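Local coordinates for protein pullulanase (Bacillus acidopullulyticus, PDB 2WAN) that hydrolyses alpha-1,6-glucosidic bonds of pullulan and probably of related branched starch polysaccharides, as a debranching enzyme built round an alpha-amylase-type catalytic barrel, at residues A[329-334]-A[355-360]; A[685-690]-A[765-770]; A[716-721]-A[836-841]. All coordinates share one frame; numbering follows the deposited sequence.

Contact 1. Residues A[329-334]-A[355-360]; sequences FRVWAP and LEMQKS
F329 and M357 mark where the backbones of 329-334 and 355-360 come nearest, their CA atoms 8.7 Å apart. Strands 326-332 and 353-359 run in broadly the same direction without pairing, because strand 364-370 lies antiparallel between them. At M357 strand 353-359 is interrupted, and here the thioether chain of M357 points toward the other segment. CG and SD run out extended, and the bend at the last torsion (chi3 70°) swings the terminal methyl toward strand 326-332. CE rests 4.0 Å from F329 CB and 4.3 Å from V331 CG1, so one methyl meets the root of the phenylalanine and one branch of the valine. The F329 ring itself leads off to an edge-to-face meeting with Y378. The polar half of the contact is a single side-chain bond, R330 NH1 to S360 OG at 3.0 Å with an N-H...O angle of 154°. The serine oxygen sits at the edge of the guanidinium, near its plane, where NH1 can point a hydrogen at it. R330 sets CG anti to its backbone N, stays extended at chi2 and bends at chi3 (-69°). The group is pinned from other sides too: NE forms a salt bridge with D317 and NH1 also bonds T364 OG1, which together probably fix its rotation. This is packing inside the carbohydrate-binding module 48 domain, a beta sandwich in this family. M357 and V331 both pack on V339 of strand 338-344 and Y380 of strand 377-383, whereas R330 and S360 share K366 of the intervening strand 364-370.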
# COMPACT_ATOMS: atom_id res chain seq x y z
N PHE A 329 18.88 10.91 -22.96
CA PHE A 329 17.46 10.71 -22.66
C PHE A 329 17.11 9.28 -23.02
O PHE A 329 17.65 8.73 -23.99
CB PHE A 329 16.58 11.67 -23.47
CG PHE A 329 16.90 13.13 -23.24
CD1 PHE A 329 17.98 13.75 -23.89
CD2 PHE A 329 16.12 13.90 -22.37
CE1 PHE A 329 18.26 15.10 -23.68
CE2 PHE A 329 16.39 15.25 -22.16
CZ PHE A 329 17.47 15.86 -22.82
N ARG A 330 16.24 8.67 -22.22
CA ARG A 330 15.74 7.33 -22.53
C ARG A 330 14.35 7.16 -21.96
O ARG A 330 14.09 7.53 -20.81
CB ARG A 330 16.67 6.23 -22.00
CG ARG A 330 16.31 4.84 -22.61
CD ARG A 330 17.17 3.71 -22.07
NE ARG A 330 18.56 3.77 -22.51
CZ ARG A 330 19.05 3.15 -23.59
NH1 ARG A 330 18.26 2.42 -24.36
NH2 ARG A 330 20.34 3.26 -23.89
N VAL A 331 13.46 6.62 -22.80
CA VAL A 331 12.05 6.41 -22.43
C VAL A 331 11.59 5.05 -22.95
O VAL A 331 11.97 4.63 -24.05
CB VAL A 331 11.13 7.56 -22.96
CG1 VAL A 331 11.12 7.61 -24.51
CG2 VAL A 331 9.70 7.43 -22.41
N TRP A 332 10.77 4.35 -22.15
CA TRP A 332 10.20 3.06 -22.55
C TRP A 332 8.87 3.27 -23.25
O TRP A 332 7.91 3.75 -22.64
CB TRP A 332 10.04 2.16 -21.31
CG TRP A 332 9.66 0.73 -21.64
CD1 TRP A 332 10.43 -0.20 -22.30
CD2 TRP A 332 8.43 0.07 -21.31
NE1 TRP A 332 9.74 -1.40 -22.40
CE2 TRP A 332 8.52 -1.26 -21.80
CE3 TRP A 332 7.27 0.48 -20.63
CZ2 TRP A 332 7.47 -2.18 -21.63
CZ3 TRP A 332 6.23 -0.43 -20.48
CH2 TRP A 332 6.34 -1.75 -20.98
N ALA A 333 8.81 2.94 -24.54
CA ALA A 333 7.58 3.13 -25.32
C ALA A 333 7.49 2.03 -26.39
O ALA A 333 7.64 2.31 -27.59
CB ALA A 333 7.54 4.51 -25.95
N PRO A 334 7.22 0.79 -25.94
CA PRO A 334 7.35 -0.40 -26.79
C PRO A 334 6.31 -0.50 -27.91
O PRO A 334 6.50 -1.28 -28.85
CB PRO A 334 7.19 -1.56 -25.80
CG PRO A 334 6.34 -1.01 -24.72
CD PRO A 334 6.81 0.43 -24.57
N LEU A 355 13.84 16.84 -32.02
CA LEU A 355 14.80 15.83 -32.49
C LEU A 355 14.21 14.43 -32.51
O LEU A 355 13.51 14.03 -31.58
CB LEU A 355 16.05 15.82 -31.61
CG LEU A 355 16.86 17.12 -31.56
CD1 LEU A 355 17.76 17.12 -30.34
CD2 LEU A 355 17.68 17.25 -32.84
N GLU A 356 14.51 13.68 -33.57
CA GLU A 356 14.12 12.28 -33.61
C GLU A 356 14.94 11.47 -32.59
O GLU A 356 16.16 11.59 -32.53
CB GLU A 356 14.32 11.70 -35.02
CG GLU A 356 13.21 12.01 -36.00
CD GLU A 356 11.93 11.25 -35.69
OE1 GLU A 356 10.86 11.73 -36.10
OE2 GLU A 356 11.99 10.19 -35.03
N MET A 357 14.26 10.66 -31.78
CA MET A 357 14.97 9.69 -30.94
C MET A 357 15.16 8.38 -31.71
O MET A 357 14.56 8.18 -32.77
CB MET A 357 14.25 9.48 -29.60
CG MET A 357 14.13 10.78 -28.80
SD MET A 357 13.29 10.62 -27.20
CE MET A 357 14.51 9.68 -26.26
N GLN A 358 16.00 7.51 -31.17
CA GLN A 358 16.40 6.27 -31.82
C GLN A 358 15.82 5.07 -31.09
O GLN A 358 15.97 4.96 -29.88
CB GLN A 358 17.92 6.13 -31.84
CG GLN A 358 18.69 7.34 -32.36
CD GLN A 358 20.17 7.30 -31.99
OE1 GLN A 358 20.77 6.23 -31.84
NE2 GLN A 358 20.77 8.48 -31.84
N LYS A 359 15.16 4.19 -31.83
CA LYS A 359 14.75 2.89 -31.29
C LYS A 359 15.95 2.16 -30.70
O LYS A 359 16.99 2.01 -31.36
CB LYS A 359 14.10 2.02 -32.38
CG LYS A 359 12.59 2.06 -32.39
CD LYS A 359 11.99 1.20 -33.52
CE LYS A 359 10.47 1.34 -33.57
NZ LYS A 359 9.86 0.77 -34.81
N SER A 360 15.81 1.71 -29.46
CA SER A 360 16.89 1.04 -28.74
C SER A 360 16.39 -0.23 -28.03
O SER A 360 15.34 -0.77 -28.40
CB SER A 360 17.54 2.02 -27.75
OG SER A 360 18.72 1.48 -27.18

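Contact 2. Residues A[685-690]-A[765-770]; sequences NGLDGN and AVVFTS
V766 O is gripped from opposite faces of its carbonyl plane, by T769 N at 3.3 Å and by the hydroxyl of S770. S770 OG donates to V766 O over 2.8 Å from well above the plane, with a C=O...O angle of 137°. One turn of backbone is thus tied off by a side chain where helix 753-769 stops. T769 does the same a residue earlier: with its first torsion near +55°, OG1 folds back and donates to A765 O at 2.7 Å, again from above the carbonyl plane. T769 OG1 also hydrogen-bonds Y872 OH, so this hydroxyl has partners on both sides of the domain boundary. The meeting with 685-690 is purely apolar and is carried by one leucine. L687 splits its two methyls between neighbouring valines, and its CA is 8.4 Å from that of V766. CD2 lies against the branch point of V766, 3.7 Å from CB, with both valine methyls almost as near. CD1 meets V767 CG2 at 3.9 Å, and these two side chains cross at about a right angle. All three residues are buried. Past L687 the chain leaves helix 681-688 at G689, at whose backbone angles (phi 102°, psi 160°) a CB would be jammed against the carbonyl O of D688. The contact joins two helices of the alpha-amylase-type (beta/alpha)8 barrel domain: 681-688 follows the sixth barrel strand, 677-679, and 753-769 precedes the eighth, 773-777. L687 also packs on V732, beyond the seventh strand. Helix 753-769 also sets F768 against M820 and I821 of helix 811-826 and V766 against Y872 of strand 868-873, in the all-beta domain.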
# COMPACT_ATOMS: atom_id res chain seq x y z
N ASN A 685 -9.30 -0.35 16.44
CA ASN A 685 -10.72 -0.58 16.75
C ASN A 685 -10.91 -1.00 18.20
O ASN A 685 -11.89 -0.60 18.85
CB ASN A 685 -11.33 -1.64 15.82
CG ASN A 685 -11.58 -1.11 14.41
OD1 ASN A 685 -11.84 0.07 14.18
ND2 ASN A 685 -11.55 -2.02 13.46
N GLY A 686 -9.97 -1.78 18.72
CA GLY A 686 -10.01 -2.19 20.12
C GLY A 686 -9.90 -1.03 21.09
O GLY A 686 -10.52 -1.06 22.16
N LEU A 687 -9.13 0.00 20.73
CA LEU A 687 -8.93 1.15 21.60
C LEU A 687 -10.09 2.13 21.67
O LEU A 687 -10.39 2.63 22.76
CB LEU A 687 -7.62 1.89 21.25
CG LEU A 687 -6.36 1.14 21.73
CD1 LEU A 687 -5.12 1.68 20.99
CD2 LEU A 687 -6.20 1.26 23.25
N ASP A 688 -10.72 2.43 20.54
CA ASP A 688 -11.75 3.48 20.56
C ASP A 688 -13.05 3.16 19.82
O ASP A 688 -13.90 4.04 19.67
CB ASP A 688 -11.16 4.84 20.13
CG ASP A 688 -10.86 4.92 18.66
OD1 ASP A 688 -10.94 3.88 17.97
OD2 ASP A 688 -10.56 6.04 18.18
N GLY A 689 -13.21 1.91 19.41
CA GLY A 689 -14.46 1.45 18.77
C GLY A 689 -14.33 1.32 17.27
O GLY A 689 -13.44 1.91 16.67
N ASN A 690 -15.23 0.54 16.65
CA ASN A 690 -15.18 0.37 15.19
C ASN A 690 -15.28 1.69 14.45
O ASN A 690 -16.04 2.58 14.85
CB ASN A 690 -16.28 -0.60 14.69
CG ASN A 690 -16.07 -1.02 13.23
OD1 ASN A 690 -15.50 -2.08 12.95
ND2 ASN A 690 -16.50 -0.17 12.30
N ALA A 765 -1.33 5.79 25.73
CA ALA A 765 -0.44 5.04 26.63
C ALA A 765 -0.32 3.58 26.20
O ALA A 765 0.76 3.00 26.23
CB ALA A 765 -0.91 5.12 28.09
N VAL A 766 -1.45 2.99 25.78
CA VAL A 766 -1.43 1.63 25.24
C VAL A 766 -0.52 1.57 24.01
O VAL A 766 0.33 0.68 23.90
CB VAL A 766 -2.85 1.10 24.90
CG1 VAL A 766 -2.78 -0.32 24.30
CG2 VAL A 766 -3.73 1.07 26.16
N VAL A 767 -0.69 2.51 23.08
CA VAL A 767 0.16 2.55 21.88
C VAL A 767 1.65 2.63 22.26
O VAL A 767 2.48 1.88 21.72
CB VAL A 767 -0.25 3.68 20.92
CG1 VAL A 767 0.78 3.80 19.76
CG2 VAL A 767 -1.65 3.43 20.36
N PHE A 768 1.98 3.50 23.21
CA PHE A 768 3.39 3.73 23.57
C PHE A 768 4.02 2.62 24.41
O PHE A 768 5.26 2.53 24.50
CB PHE A 768 3.55 5.07 24.30
CG PHE A 768 3.15 6.28 23.47
CD1 PHE A 768 3.51 6.38 22.12
CD2 PHE A 768 2.46 7.33 24.06
CE1 PHE A 768 3.18 7.53 21.37
CE2 PHE A 768 2.11 8.47 23.34
CZ PHE A 768 2.48 8.58 21.99
N THR A 769 3.19 1.78 25.05
CA THR A 769 3.74 0.73 25.93
C THR A 769 3.57 -0.69 25.40
O THR A 769 4.00 -1.65 26.07
CB THR A 769 3.20 0.84 27.39
OG1 THR A 769 1.77 0.82 27.38
CG2 THR A 769 3.70 2.11 28.05
N SER A 770 2.96 -0.82 24.22
CA SER A 770 2.77 -2.12 23.56
C SER A 770 4.01 -2.49 22.75
O SER A 770 4.70 -1.62 22.20
CB SER A 770 1.57 -2.06 22.61
OG SER A 770 0.35 -2.03 23.36

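Contact 3. Residues A[716-721]-A[836-841]; sequences GSIQDF and DQIKQN. With SO4 (sulfate ion), chain L.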
# COMPACT_ATOMS: atom_id res chain seq x y z
N GLY A 716 2.52 -7.27 20.44
CA GLY A 716 3.02 -6.96 19.10
C GLY A 716 2.39 -7.83 18.04
O GLY A 716 3.04 -8.10 17.02
N SER A 717 1.16 -8.29 18.30
CA SER A 717 0.32 -8.99 17.32
C SER A 717 0.82 -10.36 16.85
O SER A 717 0.33 -10.88 15.85
CB SER A 717 0.02 -8.07 16.13
OG SER A 717 -0.73 -6.96 16.59
N ILE A 718 1.78 -10.92 17.59
CA ILE A 718 2.47 -12.17 17.19
C ILE A 718 1.57 -13.41 17.22
O ILE A 718 1.93 -14.46 16.68
CB ILE A 718 3.74 -12.40 18.03
CG1 ILE A 718 3.39 -12.52 19.52
CG2 ILE A 718 4.80 -11.27 17.76
CD1 ILE A 718 4.60 -12.88 20.42
N GLN A 719 0.40 -13.28 17.85
CA GLN A 719 -0.60 -14.36 17.84
C GLN A 719 -1.82 -13.97 17.03
O GLN A 719 -2.82 -14.69 17.03
CB GLN A 719 -1.02 -14.74 19.27
CG GLN A 719 0.11 -15.35 20.07
CD GLN A 719 -0.33 -15.72 21.48
OE1 GLN A 719 0.50 -16.09 22.30
NE2 GLN A 719 -1.62 -15.63 21.75
N ASP A 720 -1.74 -12.85 16.32
CA ASP A 720 -2.88 -12.32 15.58
C ASP A 720 -2.51 -12.36 14.08
O ASP A 720 -3.10 -13.15 13.33
CB ASP A 720 -3.22 -10.91 16.11
CG ASP A 720 -4.43 -10.27 15.42
OD1 ASP A 720 -5.09 -10.92 14.58
OD2 ASP A 720 -4.73 -9.09 15.74
N PHE A 721 -1.53 -11.56 13.65
CA PHE A 721 -1.17 -11.52 12.22
C PHE A 721 0.30 -11.26 11.91
O PHE A 721 0.66 -11.14 10.74
CB PHE A 721 -2.05 -10.48 11.48
CG PHE A 721 -1.87 -9.08 11.98
CD1 PHE A 721 -0.84 -8.28 11.48
CD2 PHE A 721 -2.69 -8.57 12.97
CE1 PHE A 721 -0.64 -6.97 11.95
CE2 PHE A 721 -2.51 -7.28 13.45
CZ PHE A 721 -1.47 -6.48 12.94
N ASP A 836 9.98 -14.75 19.92
CA ASP A 836 10.53 -15.55 21.01
C ASP A 836 10.90 -14.72 22.25
O ASP A 836 10.61 -15.16 23.36
CB ASP A 836 11.74 -16.37 20.56
CG ASP A 836 11.38 -17.43 19.53
OD1 ASP A 836 10.19 -17.77 19.36
OD2 ASP A 836 12.31 -17.93 18.86
N GLN A 837 11.52 -13.55 22.08
CA GLN A 837 11.80 -12.67 23.21
C GLN A 837 10.52 -12.34 23.95
O GLN A 837 10.50 -12.34 25.17
CB GLN A 837 12.41 -11.33 22.79
CG GLN A 837 13.90 -11.28 22.71
CD GLN A 837 14.36 -9.86 22.44
OE1 GLN A 837 13.77 -9.15 21.63
NE2 GLN A 837 15.40 -9.43 23.15
N ILE A 838 9.46 -11.98 23.20
CA ILE A 838 8.19 -11.59 23.85
C ILE A 838 7.59 -12.77 24.62
O ILE A 838 7.15 -12.63 25.77
CB ILE A 838 7.19 -11.00 22.82
CG1 ILE A 838 7.76 -9.71 22.19
CG2 ILE A 838 5.82 -10.77 23.47
CD1 ILE A 838 7.00 -9.20 20.93
N LYS A 839 7.59 -13.96 24.02
CA LYS A 839 7.05 -15.14 24.70
C LYS A 839 7.88 -15.47 25.95
O LYS A 839 7.34 -15.92 26.96
CB LYS A 839 7.00 -16.33 23.74
CG LYS A 839 5.99 -16.15 22.60
CD LYS A 839 6.25 -17.16 21.48
CE LYS A 839 5.55 -16.75 20.20
NZ LYS A 839 4.11 -17.13 20.17
N GLN A 840 9.18 -15.22 25.88
CA GLN A 840 10.07 -15.48 27.01
C GLN A 840 9.88 -14.48 28.16
O GLN A 840 9.90 -14.87 29.34
CB GLN A 840 11.53 -15.48 26.55
CG GLN A 840 12.57 -15.64 27.68
CD GLN A 840 13.97 -15.17 27.27
OE1 GLN A 840 14.42 -15.43 26.16
NE2 GLN A 840 14.65 -14.48 28.18
N ASN A 841 9.68 -13.21 27.82
CA ASN A 841 9.82 -12.14 28.82
C ASN A 841 8.54 -11.43 29.25
O ASN A 841 8.53 -10.74 30.27
CB ASN A 841 10.79 -11.05 28.33
CG ASN A 841 12.21 -11.54 28.15
OD1 ASN A 841 12.68 -12.42 28.89
ND2 ASN A 841 12.91 -10.95 27.18
S SO4 L . 16.88 -10.94 26.24
O1 SO4 L . 17.92 -9.90 26.27
O2 SO4 L . 16.87 -11.56 24.91
O3 SO4 L . 15.59 -10.34 26.54
O4 SO4 L . 17.16 -11.97 27.24
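I718 holds CG1 between its own backbone N and carbonyl carbon (chi1 60°), then runs on extended, which sends CD1 toward I838; I838 in turn has CG2 anti to its N. A Schellman motif prepares this approach: G716, with positive phi, ends helix 707-714 through S717 N to N712 O and G716 N to G713 O. Beyond it S717 O takes both D720 N and F721 N, curling the loop so that I718 faces helix 835-841. I718 CD1 lies 3.9 Å from I838 CG2, the two chains crossing obliquely. In one of two modelled conformers K839 also lays its aliphatic part along I718, CE 4.0 Å from CD1, so this part of the packing is less certain. The contact seats the short helix 835-841, which overlaps the sequence range of the all-beta domain, against a barrel-domain loop between helix 707-714 and strand 728-730. Away from I718, the helix holds a sulfate, probably from the crystallisation liquor. Q837 NE2 bonds its O2 at 3.1 Å, nearly straight (170°), and N861 N also binds the ion. Q837 NE2 also bonds N861 OD1, while Q837 OE1 accepts from T833 N. A leucine here would probably leave T833 N and N861 OD1 without these mates and cost the anion one of its donors. N841 ND2 reaches sulfate O3 at 2.8 Å, while N841 OD1 accepts from N858 ND2.

Contacts 2 and 3 are close neighbours, with centres about 17 Å apart and nearest atoms about 6 Å, and their segments alternate along the chain. Both bear on the boundary between the catalytic barrel and the C-terminal all-beta domain. Contact 1 is complete before either opens and sits on the opposite side of the chain's centre, about 53 Å from each between centres; its nearest atoms are about 38 Å from contact 2 and 33 Å from contact 3. Near it, W332 of the same strand meets Y572, within the catalytic part of the chain. None includes an identified catalytic residue; in this enzyme family the active site probably lies at the C-terminal ends of the barrel strands.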